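Local coordinates for salicylic acid-binding protein 2 (Nicotiana tabacum, PDB 1XKL), which hydrolyses methyl salicylate to salicylic acid, releasing the active signal of systemic acquired resistance in plant innate immunity, at residues H6-H11 with V75-H80. Numbering follows the deposited sequence.
Sequences HFVLVH and VILVGH
Val10 N donates to Val78 O at 2.7 Å, and Val10 O in turn receives His80 N at 2.9 Å, almost head-on to the carbonyl (C=O...N angle 178°). Three more backbone bonds continue this parallel ladder: Val78 N to Val8 O, Ile76 N to His6 O, and Val8 N to Ile76 O, whose donor lies 25° from the carbonyl plane. CA-H...O contacts lie between the rungs, as from Gly79 CA to Val10 O (3.5 Å). Strands 6-10 and 75-80 thus pair in the interior of the parallel alpha/beta-hydrolase sheet.

On one face, Ile76 CD1 sits over the Phe7 ring in a CH-pi contact, 3.9 Å from the centroid and displaced toward the CE1-CZ side of the rim. Phe7 CG is anti to its own carbonyl carbon (chi1 -79°), which lays the ring alongside Ile76, while Val78 CG2 comes to the ring edge near CD1. Further along, Leu9 reaches Val78 with one branch, CD2 to CB 3.7 Å.

The other face carries Val8 and Leu77 side by side, tightly packed where CG1 of Val8 meets CD2 of Leu77 at 3.5 Å. The second Val8 methyl, CG2, lies against Val75 CB at 3.9 Å and also over one face of the His6 ring, whose ND1 and NE2 are hydrogen-bonded to Glu73 and Thr35, respectively. Helix 245-258 packs on the Phe7, Ile76 and Val78 face, helix 83-93 on Val10 and Leu77.

Strand 75-80 runs at its C-terminal end into the nucleophile elbow: Gly79 and His80 immediately precede the catalytic Ser81, and His80 NE2 bonds to the backbone O of the charge-relay His238. The apolar flanks and unbroken backbone bonding are consistent with a well-ordered strand leading to the nucleophile, beside the salicylate pocket.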
loop_
_atom_site.group_PDB
_atom_site.type_symbol
_atom_site.label_atom_id
_atom_site.label_comp_id
_atom_site.label_asym_id
_atom_site.label_seq_id
_atom_site.Cartn_x
_atom_site.Cartn_y
_atom_site.Cartn_z
ATOM N N HIS A 6 -37.206 21.217 19.762
ATOM C CA HIS A 6 -36.356 20.367 18.943
ATOM C C HIS A 6 -35.214 21.171 18.321
ATOM O O HIS A 6 -35.440 22.044 17.486
ATOM C CB HIS A 6 -37.198 19.712 17.845
ATOM C CG HIS A 6 -36.465 18.675 17.054
ATOM N ND1 HIS A 6 -37.038 18.014 15.988
ATOM C CD2 HIS A 6 -35.206 18.188 17.162
ATOM C CE1 HIS A 6 -36.165 17.171 15.471
ATOM N NE2 HIS A 6 -35.044 17.256 16.165
ATOM N N PHE A 7 -33.992 20.869 18.754
ATOM C CA PHE A 7 -32.788 21.523 18.258
ATOM C C PHE A 7 -32.166 20.704 17.127
ATOM O O PHE A 7 -31.834 19.534 17.310
ATOM C CB PHE A 7 -31.762 21.676 19.385
ATOM C CG PHE A 7 -32.040 22.821 20.315
ATOM C CD1 PHE A 7 -31.615 24.110 20.000
ATOM C CD2 PHE A 7 -32.735 22.617 21.503
ATOM C CE1 PHE A 7 -31.880 25.181 20.855
ATOM C CE2 PHE A 7 -33.008 23.681 22.367
ATOM C CZ PHE A 7 -32.579 24.965 22.044
ATOM N N VAL A 8 -32.024 21.322 15.957
ATOM C CA VAL A 8 -31.423 20.667 14.807
ATOM C C VAL A 8 -30.047 21.279 14.648
ATOM O O VAL A 8 -29.914 22.454 14.282
ATOM C CB VAL A 8 -32.261 20.905 13.549
ATOM C CG1 VAL A 8 -31.540 20.368 12.323
ATOM C CG2 VAL A 8 -33.620 20.224 13.714
ATOM N N LEU A 9 -29.023 20.478 14.934
ATOM C CA LEU A 9 -27.645 20.942 14.871
ATOM C C LEU A 9 -26.988 20.586 13.541
ATOM O O LEU A 9 -26.940 19.428 13.142
ATOM C CB LEU A 9 -26.854 20.361 16.048
ATOM C CG LEU A 9 -27.497 20.489 17.439
ATOM C CD1 LEU A 9 -26.503 19.999 18.500
ATOM C CD2 LEU A 9 -27.876 21.943 17.717
ATOM N N VAL A 10 -26.481 21.608 12.866
ATOM C CA VAL A 10 -25.857 21.445 11.560
ATOM C C VAL A 10 -24.396 21.835 11.606
ATOM O O VAL A 10 -24.052 23.007 11.804
ATOM C CB VAL A 10 -26.585 22.305 10.536
ATOM C CG1 VAL A 10 -26.090 22.007 9.136
ATOM C CG2 VAL A 10 -28.081 22.076 10.662
ATOM N N HIS A 11 -23.543 20.836 11.405
ATOM C CA HIS A 11 -22.095 21.004 11.429
ATOM C C HIS A 11 -21.548 21.799 10.240
ATOM O O HIS A 11 -22.261 22.067 9.271
ATOM C CB HIS A 11 -21.432 19.625 11.463
ATOM C CG HIS A 11 -21.666 18.820 10.226
ATOM N ND1 HIS A 11 -20.973 19.037 9.053
ATOM C CD2 HIS A 11 -22.546 17.827 9.962
ATOM C CE1 HIS A 11 -21.416 18.214 8.121
ATOM N NE2 HIS A 11 -22.371 17.466 8.646
ATOM N N VAL A 75 -38.865 23.643 14.904
ATOM C CA VAL A 75 -37.534 23.377 15.427
ATOM C C VAL A 75 -36.684 24.635 15.513
ATOM O O VAL A 75 -37.076 25.705 15.055
ATOM C CB VAL A 75 -36.767 22.362 14.545
ATOM C CG1 VAL A 75 -37.612 21.132 14.297
ATOM C CG2 VAL A 75 -36.358 23.016 13.234
ATOM N N ILE A 76 -35.512 24.485 16.118
ATOM C CA ILE A 76 -34.557 25.566 16.254
ATOM C C ILE A 76 -33.320 25.083 15.516
ATOM O O ILE A 76 -32.695 24.089 15.911
ATOM C CB ILE A 76 -34.200 25.821 17.734
ATOM C CG1 ILE A 76 -35.457 26.221 18.506
ATOM C CG2 ILE A 76 -33.140 26.909 17.842
ATOM C CD1 ILE A 76 -35.303 26.163 20.006
ATOM N N LEU A 77 -32.982 25.774 14.430
ATOM C CA LEU A 77 -31.821 25.411 13.623
ATOM C C LEU A 77 -30.559 26.074 14.140
ATOM O O LEU A 77 -30.542 27.275 14.429
ATOM C CB LEU A 77 -32.037 25.811 12.156
ATOM C CG LEU A 77 -32.979 24.943 11.322
ATOM C CD1 LEU A 77 -33.170 25.548 9.943
ATOM C CD2 LEU A 77 -32.369 23.549 11.197
ATOM N N VAL A 78 -29.503 25.287 14.276
ATOM C CA VAL A 78 -28.235 25.820 14.732
ATOM C C VAL A 78 -27.190 25.390 13.709
ATOM O O VAL A 78 -26.905 24.202 13.551
ATOM C CB VAL A 78 -27.882 25.302 16.144
ATOM C CG1 VAL A 78 -26.572 25.928 16.627
ATOM C CG2 VAL A 78 -29.015 25.662 17.109
ATOM N N GLY A 79 -26.659 26.374 12.991
ATOM C CA GLY A 79 -25.669 26.108 11.972
ATOM C C GLY A 79 -24.304 26.630 12.349
ATOM O O GLY A 79 -24.141 27.784 12.743
ATOM N N HIS A 80 -23.309 25.771 12.222
ATOM C CA HIS A 80 -21.946 26.136 12.552
ATOM C C HIS A 80 -21.085 26.234 11.295
ATOM O O HIS A 80 -21.187 25.389 10.401
ATOM C CB HIS A 80 -21.367 25.091 13.507
ATOM C CG HIS A 80 -19.896 25.241 13.754
ATOM N ND1 HIS A 80 -18.970 24.329 13.305
ATOM C CD2 HIS A 80 -19.196 26.207 14.397
ATOM C CE1 HIS A 80 -17.756 24.726 13.658
ATOM N NE2 HIS A 80 -17.868 25.861 14.322
#